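Local coordinates for CELL division protein FTSZ homolog 1 (Methanocaldococcus jannaschii, PDB 2VAP), which binds GTP and, as a tubulin homologue, probably hydrolyses it while polymerising into the contractile ring at the future cell division site, at residues Ala48-Ile53 and Thr66-Thr71; Thr54-Glu59 and Val214-Val219; Ile85-Lys90 and Glu105-Glu110. All coordinates share one frame; numbering follows the deposited sequence.

Interaction 1. Residues Ala48-Ile53 and Thr66-Thr71; sequences AGNNTI and TVAINT. With GDP (guanosine-5'-diphosphate), chain B.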
loop_
_atom_site.group_PDB
_atom_site.type_symbol
_atom_site.label_atom_id
_atom_site.label_comp_id
_atom_site.label_asym_id
_atom_site.label_seq_id
_atom_site.Cartn_x
_atom_site.Cartn_y
_atom_site.Cartn_z
ATOM N N ALA A 48 -11.583 5.765 -6.180
ATOM C CA ALA A 48 -10.167 6.038 -5.916
ATOM C C ALA A 48 -9.290 4.801 -6.100
ATOM O O ALA A 48 -8.199 4.887 -6.666
ATOM C CB ALA A 48 -9.990 6.618 -4.520
ATOM N N GLY A 49 -9.777 3.654 -5.627
ATOM C CA GLY A 49 -9.080 2.378 -5.787
ATOM C C GLY A 49 -8.888 1.984 -7.241
ATOM O O GLY A 49 -7.820 1.503 -7.623
ATOM N N ASN A 50 -9.928 2.189 -8.050
ATOM C CA ASN A 50 -9.859 1.930 -9.487
ATOM C C ASN A 50 -8.849 2.838 -10.183
ATOM O O ASN A 50 -8.088 2.386 -11.039
ATOM C CB ASN A 50 -11.238 2.084 -10.137
ATOM C CG ASN A 50 -12.161 0.906 -9.857
ATOM O OD1 ASN A 50 -11.879 0.052 -9.012
ATOM N ND2 ASN A 50 -13.277 0.863 -10.570
ATOM N N ASN A 51 -8.847 4.114 -9.797
ATOM C CA ASN A 51 -7.888 5.092 -10.310
ATOM C C ASN A 51 -6.450 4.678 -10.005
ATOM O O ASN A 51 -5.562 4.819 -10.851
ATOM C CB ASN A 51 -8.181 6.482 -9.734
ATOM C CG ASN A 51 -7.401 7.584 -10.430
ATOM O OD1 ASN A 51 -7.412 7.695 -11.657
ATOM N ND2 ASN A 51 -6.726 8.413 -9.644
ATOM N N THR A 52 -6.235 4.157 -8.797
ATOM C CA THR A 52 -4.933 3.633 -8.383
ATOM C C THR A 52 -4.513 2.455 -9.269
ATOM O O THR A 52 -3.378 2.412 -9.748
ATOM C CB THR A 52 -4.935 3.222 -6.885
ATOM O OG1 THR A 52 -5.278 4.356 -6.077
ATOM C CG2 THR A 52 -3.569 2.702 -6.451
ATOM N N ILE A 53 -5.437 1.519 -9.494
ATOM C CA ILE A 53 -5.180 0.351 -10.343
ATOM C C ILE A 53 -4.803 0.747 -11.776
ATOM O O ILE A 53 -3.846 0.207 -12.338
ATOM C CB ILE A 53 -6.384 -0.640 -10.342
ATOM C CG1 ILE A 53 -6.557 -1.298 -8.964
ATOM C CG2 ILE A 53 -6.240 -1.699 -11.440
ATOM C CD1 ILE A 53 -5.437 -2.254 -8.542
ATOM N N THR A 66 -3.277 -7.132 -11.315
ATOM C CA THR A 66 -4.130 -6.012 -10.918
ATOM C C THR A 66 -5.608 -6.346 -11.089
ATOM O O THR A 66 -6.040 -6.765 -12.165
ATOM C CB THR A 66 -3.796 -4.713 -11.691
ATOM O OG1 THR A 66 -3.741 -4.987 -13.097
ATOM C CG2 THR A 66 -2.462 -4.136 -11.228
ATOM N N VAL A 67 -6.368 -6.170 -10.012
ATOM C CA VAL A 67 -7.808 -6.411 -10.023
ATOM C C VAL A 67 -8.543 -5.141 -9.594
ATOM O O VAL A 67 -8.236 -4.558 -8.554
ATOM C CB VAL A 67 -8.203 -7.602 -9.104
ATOM C CG1 VAL A 67 -9.719 -7.793 -9.069
ATOM C CG2 VAL A 67 -7.523 -8.887 -9.563
ATOM N N ALA A 68 -9.500 -4.711 -10.412
ATOM C CA ALA A 68 -10.336 -3.563 -10.084
ATOM C C ALA A 68 -11.764 -4.020 -9.822
ATOM O O ALA A 68 -12.351 -4.742 -10.631
ATOM C CB ALA A 68 -10.303 -2.539 -11.207
ATOM N N ILE A 69 -12.310 -3.616 -8.679
ATOM C CA ILE A 69 -13.705 -3.911 -8.353
ATOM C C ILE A 69 -14.484 -2.629 -8.067
ATOM O O ILE A 69 -13.948 -1.676 -7.490
ATOM C CB ILE A 69 -13.861 -4.941 -7.189
ATOM C CG1 ILE A 69 -13.529 -4.317 -5.829
ATOM C CG2 ILE A 69 -13.025 -6.205 -7.455
ATOM C CD1 ILE A 69 -14.118 -5.072 -4.645
ATOM N N ASN A 70 -15.745 -2.609 -8.489
ATOM C CA ASN A 70 -16.599 -1.441 -8.300
ATOM C C ASN A 70 -18.069 -1.800 -8.447
ATOM O O ASN A 70 -18.416 -2.766 -9.129
ATOM C CB ASN A 70 -16.238 -0.341 -9.306
ATOM C CG ASN A 70 -16.485 1.063 -8.766
ATOM O OD1 ASN A 70 -17.430 1.306 -8.012
ATOM N ND2 ASN A 70 -15.631 1.998 -9.160
ATOM N N THR A 71 -18.920 -1.019 -7.789
ATOM C CA THR A 71 -20.366 -1.098 -7.974
ATOM C C THR A 71 -20.775 -0.214 -9.147
ATOM O O THR A 71 -21.831 -0.417 -9.747
ATOM C CB THR A 71 -21.122 -0.606 -6.727
ATOM O OG1 THR A 71 -20.628 0.684 -6.348
ATOM C CG2 THR A 71 -20.942 -1.567 -5.567
HETATM P PB GDP B . -16.351 5.115 -3.542
HETATM O O1B GDP B . -17.797 5.061 -3.112
HETATM O O2B GDP B . -16.260 4.868 -5.030
HETATM O O3B GDP B . -15.571 4.061 -2.796
HETATM O O3A GDP B . -15.791 6.580 -3.181
HETATM P PA GDP B . -14.460 7.220 -3.826
HETATM O O1A GDP B . -13.404 6.177 -4.099
HETATM O O2A GDP B . -14.785 8.018 -5.067
HETATM O "O5'" GDP B . -13.970 8.214 -2.663
HETATM C "C5'" GDP B . -13.691 7.709 -1.361
HETATM C "C4'" GDP B . -12.578 8.531 -0.733
HETATM O "O4'" GDP B . -11.413 8.494 -1.564
HETATM C "C3'" GDP B . -12.966 9.995 -0.605
HETATM O "O3'" GDP B . -13.532 10.276 0.679
HETATM C "C2'" GDP B . -11.673 10.745 -0.855
HETATM O "O2'" GDP B . -10.983 10.976 0.376
HETATM C "C1'" GDP B . -10.841 9.798 -1.701
HETATM N N9 GDP B . -10.828 10.195 -3.136
HETATM C C8 GDP B . -11.861 10.643 -3.884
HETATM N N7 GDP B . -11.469 10.901 -5.161
HETATM C C5 GDP B . -10.156 10.611 -5.244
HETATM C C6 GDP B . -9.107 10.648 -6.294
HETATM O O6 GDP B . -9.372 11.030 -7.455
HETATM N N1 GDP B . -7.864 10.260 -5.960
HETATM C C2 GDP B . -7.546 9.841 -4.717
HETATM N N2 GDP B . -6.272 9.464 -4.450
HETATM N N3 GDP B . -8.456 9.783 -3.712
HETATM C C4 GDP B . -9.746 10.146 -3.910
#

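Interaction 2. Residues Thr54-Glu59 and Val214-Val219; sequences TRLKME and VLINAV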
loop_
_atom_site.group_PDB
_atom_site.type_symbol
_atom_site.label_atom_id
_atom_site.label_comp_id
_atom_site.label_asym_id
_atom_site.label_seq_id
_atom_site.Cartn_x
_atom_site.Cartn_y
_atom_site.Cartn_z
ATOM N N THR A 54 -5.553 1.689 -12.351
ATOM C CA THR A 54 -5.293 2.188 -13.705
ATOM C C THR A 54 -3.858 2.697 -13.842
ATOM O O THR A 54 -3.151 2.334 -14.786
ATOM C CB THR A 54 -6.286 3.311 -14.099
ATOM O OG1 THR A 54 -7.621 2.797 -14.079
ATOM C CG2 THR A 54 -5.986 3.851 -15.495
ATOM N N ARG A 55 -3.438 3.521 -12.883
ATOM C CA ARG A 55 -2.092 4.091 -12.870
ATOM C C ARG A 55 -1.009 3.023 -12.717
ATOM O O ARG A 55 0.040 3.108 -13.356
ATOM C CB ARG A 55 -1.963 5.143 -11.763
ATOM C CG ARG A 55 -2.748 6.437 -12.000
ATOM C CD ARG A 55 -2.087 7.341 -13.042
ATOM N NE ARG A 55 -0.695 7.653 -12.713
ATOM C CZ ARG A 55 -0.302 8.676 -11.957
ATOM N NH1 ARG A 55 -1.190 9.512 -11.433
ATOM N NH2 ARG A 55 0.990 8.861 -11.724
ATOM N N LEU A 56 -1.271 2.018 -11.881
ATOM C CA LEU A 56 -0.342 0.899 -11.693
ATOM C C LEU A 56 -0.224 0.034 -12.949
ATOM O O LEU A 56 0.853 -0.480 -13.256
ATOM C CB LEU A 56 -0.756 0.033 -10.496
ATOM C CG LEU A 56 -0.685 0.631 -9.086
ATOM C CD1 LEU A 56 -1.386 -0.280 -8.088
ATOM C CD2 LEU A 56 0.754 0.903 -8.650
ATOM N N LYS A 57 -1.337 -0.119 -13.664
ATOM C CA LYS A 57 -1.382 -0.901 -14.900
ATOM C C LYS A 57 -0.688 -0.182 -16.061
ATOM O O LYS A 57 0.017 -0.815 -16.852
ATOM C CB LYS A 57 -2.836 -1.251 -15.257
ATOM C CG LYS A 57 -3.031 -2.047 -16.552
ATOM C CD LYS A 57 -2.502 -3.473 -16.447
ATOM C CE LYS A 57 -2.616 -4.197 -17.778
ATOM N NZ LYS A 57 -1.907 -5.506 -17.765
ATOM N N MET A 58 -0.885 1.134 -16.151
ATOM C CA MET A 58 -0.281 1.948 -17.213
ATOM C C MET A 58 1.232 2.102 -17.045
ATOM O O MET A 58 1.982 1.962 -18.014
ATOM C CB MET A 58 -0.940 3.329 -17.291
ATOM C CG MET A 58 -2.347 3.331 -17.879
ATOM S SD MET A 58 -2.918 4.974 -18.365
ATOM C CE MET A 58 -2.954 5.829 -16.789
ATOM N N GLU A 59 1.666 2.393 -15.820
ATOM C CA GLU A 59 3.089 2.546 -15.504
ATOM C C GLU A 59 3.826 1.210 -15.544
ATOM O O GLU A 59 5.037 1.166 -15.774
ATOM C CB GLU A 59 3.274 3.213 -14.138
ATOM C CG GLU A 59 2.914 4.695 -14.106
ATOM C CD GLU A 59 2.994 5.299 -12.713
ATOM O OE1 GLU A 59 2.163 6.179 -12.401
ATOM O OE2 GLU A 59 3.882 4.902 -11.927
ATOM N N VAL A 214 0.970 9.508 -4.001
ATOM C CA VAL A 214 1.365 8.909 -2.727
ATOM C C VAL A 214 0.904 7.452 -2.638
ATOM O O VAL A 214 1.677 6.579 -2.237
ATOM C CB VAL A 214 0.854 9.747 -1.523
ATOM C CG1 VAL A 214 1.065 9.013 -0.207
ATOM C CG2 VAL A 214 1.552 11.101 -1.492
ATOM N N LEU A 215 -0.344 7.198 -3.030
ATOM C CA LEU A 215 -0.886 5.838 -3.080
ATOM C C LEU A 215 -0.092 4.941 -4.029
ATOM O O LEU A 215 0.215 3.795 -3.693
ATOM C CB LEU A 215 -2.364 5.849 -3.479
ATOM C CG LEU A 215 -3.411 5.994 -2.374
ATOM C CD1 LEU A 215 -4.765 6.356 -2.971
ATOM C CD2 LEU A 215 -3.512 4.723 -1.531
ATOM N N ILE A 216 0.237 5.471 -5.207
ATOM C CA ILE A 216 1.059 4.754 -6.186
ATOM C C ILE A 216 2.430 4.417 -5.598
ATOM O O ILE A 216 2.859 3.263 -5.646
ATOM C CB ILE A 216 1.208 5.550 -7.520
ATOM C CG1 ILE A 216 -0.144 5.683 -8.238
ATOM C CG2 ILE A 216 2.257 4.913 -8.441
ATOM C CD1 ILE A 216 -0.902 4.377 -8.446
ATOM N N ASN A 217 3.096 5.420 -5.029
ATOM C CA ASN A 217 4.401 5.235 -4.392
ATOM C C ASN A 217 4.385 4.196 -3.270
ATOM O O ASN A 217 5.326 3.415 -3.131
ATOM C CB ASN A 217 4.942 6.569 -3.865
ATOM C CG ASN A 217 5.626 7.398 -4.943
ATOM O OD1 ASN A 217 6.772 7.816 -4.778
ATOM N ND2 ASN A 217 4.928 7.640 -6.049
ATOM N N ALA A 218 3.311 4.190 -2.483
ATOM C CA ALA A 218 3.168 3.258 -1.366
ATOM C C ALA A 218 2.924 1.824 -1.836
ATOM O O ALA A 218 3.618 0.903 -1.403
ATOM C CB ALA A 218 2.055 3.714 -0.426
ATOM N N VAL A 219 1.940 1.644 -2.717
ATOM C CA VAL A 219 1.580 0.314 -3.222
ATOM C C VAL A 219 2.675 -0.259 -4.131
ATOM O O VAL A 219 3.150 -1.372 -3.902
ATOM C CB VAL A 219 0.200 0.315 -3.944
ATOM C CG1 VAL A 219 -0.104 -1.052 -4.547
ATOM C CG2 VAL A 219 -0.911 0.716 -2.980
#

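Interaction 3. Residues Ile85-Lys90 and Glu105-Glu110; sequences ILIGKK and EEAAKE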
loop_
_atom_site.group_PDB
_atom_site.type_symbol
_atom_site.label_atom_id
_atom_site.label_comp_id
_atom_site.label_asym_id
_atom_site.label_seq_id
_atom_site.Cartn_x
_atom_site.Cartn_y
_atom_site.Cartn_z
ATOM N N ILE A 85 -14.057 -6.647 -11.959
ATOM C CA ILE A 85 -15.247 -7.274 -11.385
ATOM C C ILE A 85 -16.280 -6.214 -11.018
ATOM O O ILE A 85 -16.024 -5.346 -10.177
ATOM C CB ILE A 85 -14.922 -8.133 -10.129
ATOM C CG1 ILE A 85 -13.839 -9.175 -10.433
ATOM C CG2 ILE A 85 -16.187 -8.818 -9.602
ATOM C CD1 ILE A 85 -13.203 -9.792 -9.195
ATOM N N LEU A 86 -17.444 -6.285 -11.657
ATOM C CA LEU A 86 -18.576 -5.457 -11.267
ATOM C C LEU A 86 -19.314 -6.151 -10.131
ATOM O O LEU A 86 -19.982 -7.165 -10.337
ATOM C CB LEU A 86 -19.515 -5.207 -12.453
ATOM C CG LEU A 86 -20.684 -4.249 -12.201
ATOM C CD1 LEU A 86 -20.209 -2.803 -12.084
ATOM C CD2 LEU A 86 -21.715 -4.385 -13.300
ATOM N N ILE A 87 -19.170 -5.606 -8.926
ATOM C CA ILE A 87 -19.792 -6.195 -7.742
ATOM C C ILE A 87 -21.228 -5.702 -7.549
ATOM O O ILE A 87 -21.560 -4.568 -7.904
ATOM C CB ILE A 87 -18.942 -5.987 -6.454
ATOM C CG1 ILE A 87 -18.705 -4.498 -6.175
ATOM C CG2 ILE A 87 -17.612 -6.742 -6.567
ATOM C CD1 ILE A 87 -18.221 -4.190 -4.761
ATOM N N GLY A 88 -22.072 -6.574 -7.001
ATOM C CA GLY A 88 -23.480 -6.260 -6.754
ATOM C C GLY A 88 -24.302 -6.059 -8.014
ATOM O O GLY A 88 -25.100 -5.121 -8.096
ATOM N N LYS A 89 -24.104 -6.943 -8.991
ATOM C CA LYS A 89 -24.839 -6.903 -10.260
ATOM C C LYS A 89 -26.348 -7.022 -10.056
ATOM O O LYS A 89 -27.129 -6.384 -10.765
ATOM C CB LYS A 89 -24.361 -8.016 -11.198
ATOM C CG LYS A 89 -23.006 -7.770 -11.838
ATOM C CD LYS A 89 -22.618 -8.927 -12.743
ATOM C CE LYS A 89 -21.332 -8.634 -13.493
ATOM N NZ LYS A 89 -20.929 -9.772 -14.364
ATOM N N LYS A 90 -26.742 -7.839 -9.082
ATOM C CA LYS A 90 -28.151 -8.068 -8.761
ATOM C C LYS A 90 -28.657 -7.105 -7.683
ATOM O O LYS A 90 -29.826 -7.160 -7.291
ATOM C CB LYS A 90 -28.364 -9.520 -8.315
ATOM C CG LYS A 90 -27.976 -10.566 -9.355
ATOM C CD LYS A 90 -28.037 -11.971 -8.772
ATOM C CE LYS A 90 -27.462 -13.006 -9.731
ATOM N NZ LYS A 90 -28.314 -13.211 -10.936
ATOM N N GLU A 105 -20.581 -3.019 0.962
ATOM C CA GLU A 105 -20.367 -4.272 1.689
ATOM C C GLU A 105 -21.243 -5.398 1.142
ATOM O O GLU A 105 -20.751 -6.494 0.862
ATOM C CB GLU A 105 -20.633 -4.075 3.187
ATOM C CG GLU A 105 -20.330 -5.300 4.051
ATOM C CD GLU A 105 -20.711 -5.109 5.510
ATOM O OE1 GLU A 105 -19.946 -5.564 6.386
ATOM O OE2 GLU A 105 -21.771 -4.507 5.787
ATOM N N GLU A 106 -22.536 -5.115 0.991
ATOM C CA GLU A 106 -23.505 -6.092 0.494
ATOM C C GLU A 106 -23.195 -6.516 -0.943
ATOM O O GLU A 106 -23.357 -7.686 -1.299
ATOM C CB GLU A 106 -24.928 -5.532 0.599
ATOM C CG GLU A 106 -26.039 -6.580 0.516
ATOM C CD GLU A 106 -26.101 -7.494 1.734
ATOM O OE1 GLU A 106 -26.426 -8.687 1.562
ATOM O OE2 GLU A 106 -25.828 -7.024 2.861
ATOM N N ALA A 107 -22.743 -5.561 -1.755
ATOM C CA ALA A 107 -22.362 -5.822 -3.140
ATOM C C ALA A 107 -21.168 -6.772 -3.231
ATOM O O ALA A 107 -21.155 -7.685 -4.060
ATOM C CB ALA A 107 -22.057 -4.519 -3.858
ATOM N N ALA A 108 -20.175 -6.551 -2.372
ATOM C CA ALA A 108 -18.982 -7.394 -2.321
ATOM C C ALA A 108 -19.312 -8.810 -1.850
ATOM O O ALA A 108 -18.779 -9.784 -2.385
ATOM C CB ALA A 108 -17.926 -6.763 -1.429
ATOM N N LYS A 109 -20.196 -8.912 -0.857
ATOM C CA LYS A 109 -20.646 -10.206 -0.336
ATOM C C LYS A 109 -21.398 -11.015 -1.393
ATOM O O LYS A 109 -21.250 -12.237 -1.463
ATOM C CB LYS A 109 -21.512 -10.020 0.912
ATOM C CG LYS A 109 -20.728 -9.651 2.163
ATOM C CD LYS A 109 -21.650 -9.433 3.350
ATOM C CE LYS A 109 -20.861 -9.105 4.608
ATOM N NZ LYS A 109 -21.751 -8.889 5.781
ATOM N N GLU A 110 -22.194 -10.324 -2.209
ATOM C CA GLU A 110 -22.907 -10.938 -3.331
ATOM C C GLU A 110 -21.929 -11.528 -4.352
ATOM O O GLU A 110 -22.171 -12.601 -4.908
ATOM C CB GLU A 110 -23.823 -9.908 -4.005
ATOM C CG GLU A 110 -24.654 -10.449 -5.169
ATOM C CD GLU A 110 -25.335 -9.353 -5.971
ATOM O OE1 GLU A 110 -26.138 -8.593 -5.390
ATOM O OE2 GLU A 110 -25.075 -9.259 -7.189
#

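Interaction 1. Residues Ala48-Ile53 and Thr66-Thr71
Asn-50 CG and Ile-53 CG1 both stand opposite the carbonyl carbon, beside the backbone N (chi1 -76° in Asn-50), which lowers both side chains onto strand 64-70 one helical turn apart. In Ile-53 this leaves CG2 opposite the backbone N, where it packs 3.9 Å from Thr-66 CB and 4.2 Å from Ala-68 CB, while CD1 settles 3.6 Å from Val-67 O. The Asn-50 amide lies above the methyl of Ala-68, and its polar end faces the Ile-69 carbonyl and the Asn-70 amide; the two amide planes are nearly perpendicular. Asn-70 is held at its other end, OD1 accepting from the backbone N of Asp-72. A leucine in place of Asn-50 would probably put hydrocarbon against the Ile-69 carbonyl and the Asn-70 amide and take away the polar group beside them. At the start of the helix segment, Ala-48 N donates to GDP O1A over 2.8 Å in an almost straight bond (177°), and Ala-48 CB lies 3.6 Å from GDP C4, so one residue touches both alpha-phosphate and base. The short helix and strand segments run nearly antiparallel (157°), as expected within the beta-alpha-beta unit 40-45, 46-59, 64-70. Beside the apolar Ile-53, the buried amides probably have to satisfy one another and nearby backbone groups, while the helix start keeps its N-H for the phosphate.

Interaction 2. Residues Thr54-Glu59 and Val214-Val219
Ile-216 carries most of the apolar contact, its CD1 lying 3.6 Å from Arg-55 CB and 3.8 Å from Leu-56 CG. Leu-56 and Ile-216 lie alongside, pointing opposite ways. Leu-56 CG and CD2 meet Ile-216 CD1, while Leu-56 CD1 reaches Val-219 CG1 on the next turn of the partner helix at 3.8 Å, the two side chains crossing at about a right angle. The ionic part is built within the first helix and borders this apolar patch. Arg-55, bent at chi2 and chi3, grips Glu-59 OE1 side-on with NE (3.2 Å) and NH2 (3.0 Å), the oxygen sitting slightly out of the guanidinium plane; Arg-55 NH2 also forms a salt bridge to Glu-213, just before Val-214. The other carboxylate oxygen, Glu-59 OE2, rests 3.8 Å from Ile-216 CG2, so the carboxylate lies against that methyl. Arg-55 and Ile-216 are poorly ordered, which leaves some latitude in these positions. The short helical segments cross at -63°, their axes 10.5 Å apart. Helix 46-59 begins with the nucleotide-binding residues Gly-47 and Ala-48, and helix 204-227 is the long central helix between the GTPase and C-terminal domains, a hallmark of the tubulin/FtsZ fold.

Interaction 3. Residues Ile85-Lys90 and Glu105-Glu110
Gly-88 and Ala-107 bring the two backbones to 3.8 Å, CA to CA, where the chain leaving edge strand 83-86 turns against helix 101-110. A beta carbon on Gly-88 would fall about 2.6 Å from Ala-107 CB, too close, and the positive phi (67°) also favours glycine. Its N-H is bonded to Ser-111 OG, just beyond the helix. After the glycine, the chain curls so that the N-H groups of Lys-89 and Lys-90 face the last turn of the helix. Strand 83-86 is the outermost strand on this side of the six-stranded parallel, Rossmann-like sheet of the GTPase domain, and between Lys-90 and the helix runs the loop with the GTP-binding residues Ala-97, Gly-98 and Gly-99, so the contact brings together the two ends of the chain section that contains them. Ile-87 points to the helix, its CD1 packing 4.0 Å from Ala-107 CB and 4.2 Å from Ala-108 CB, with Ser-139 and Ile-115 of neighbouring helices around the same side chain. Glu-110 stretches out, CG opposite the backbone N (chi1 -178°), and lays its carboxylate beside Gly-88. OE2 takes the N-H of Lys-90 on its syn lone pair, 2.9 Å away and nearly straight (165°), whereas Lys-89 N, 3.1 Å from the same Glu-110 OE2, is too poorly angled to bond. The Lys-90 side chain runs across Glu-110, Lys-90 CB lying 3.5 Å from Glu-110 OE2.

Interactions 1 and 2 share helix 46-59: its first half rests on strand 64-70, its second half meets helix 204-227. Their centres are 11 Å apart and they touch directly, Thr-52 lying against Leu-215 and Ile-216. Interaction 3 follows interaction 1 along the chain and reaches the next strand of the same parallel sheet, 83-86 beside 64-70, with centres 14 Å apart and Thr-71 packing on Ala-107. Interactions 2 and 3 stand about 25 Å apart between centres, without touching; 54-59 and 214-219 flank interaction 3 in sequence. Together they run from the edge of the GTPase sheet, past the GDP phosphates, to the central helix joining the two domains.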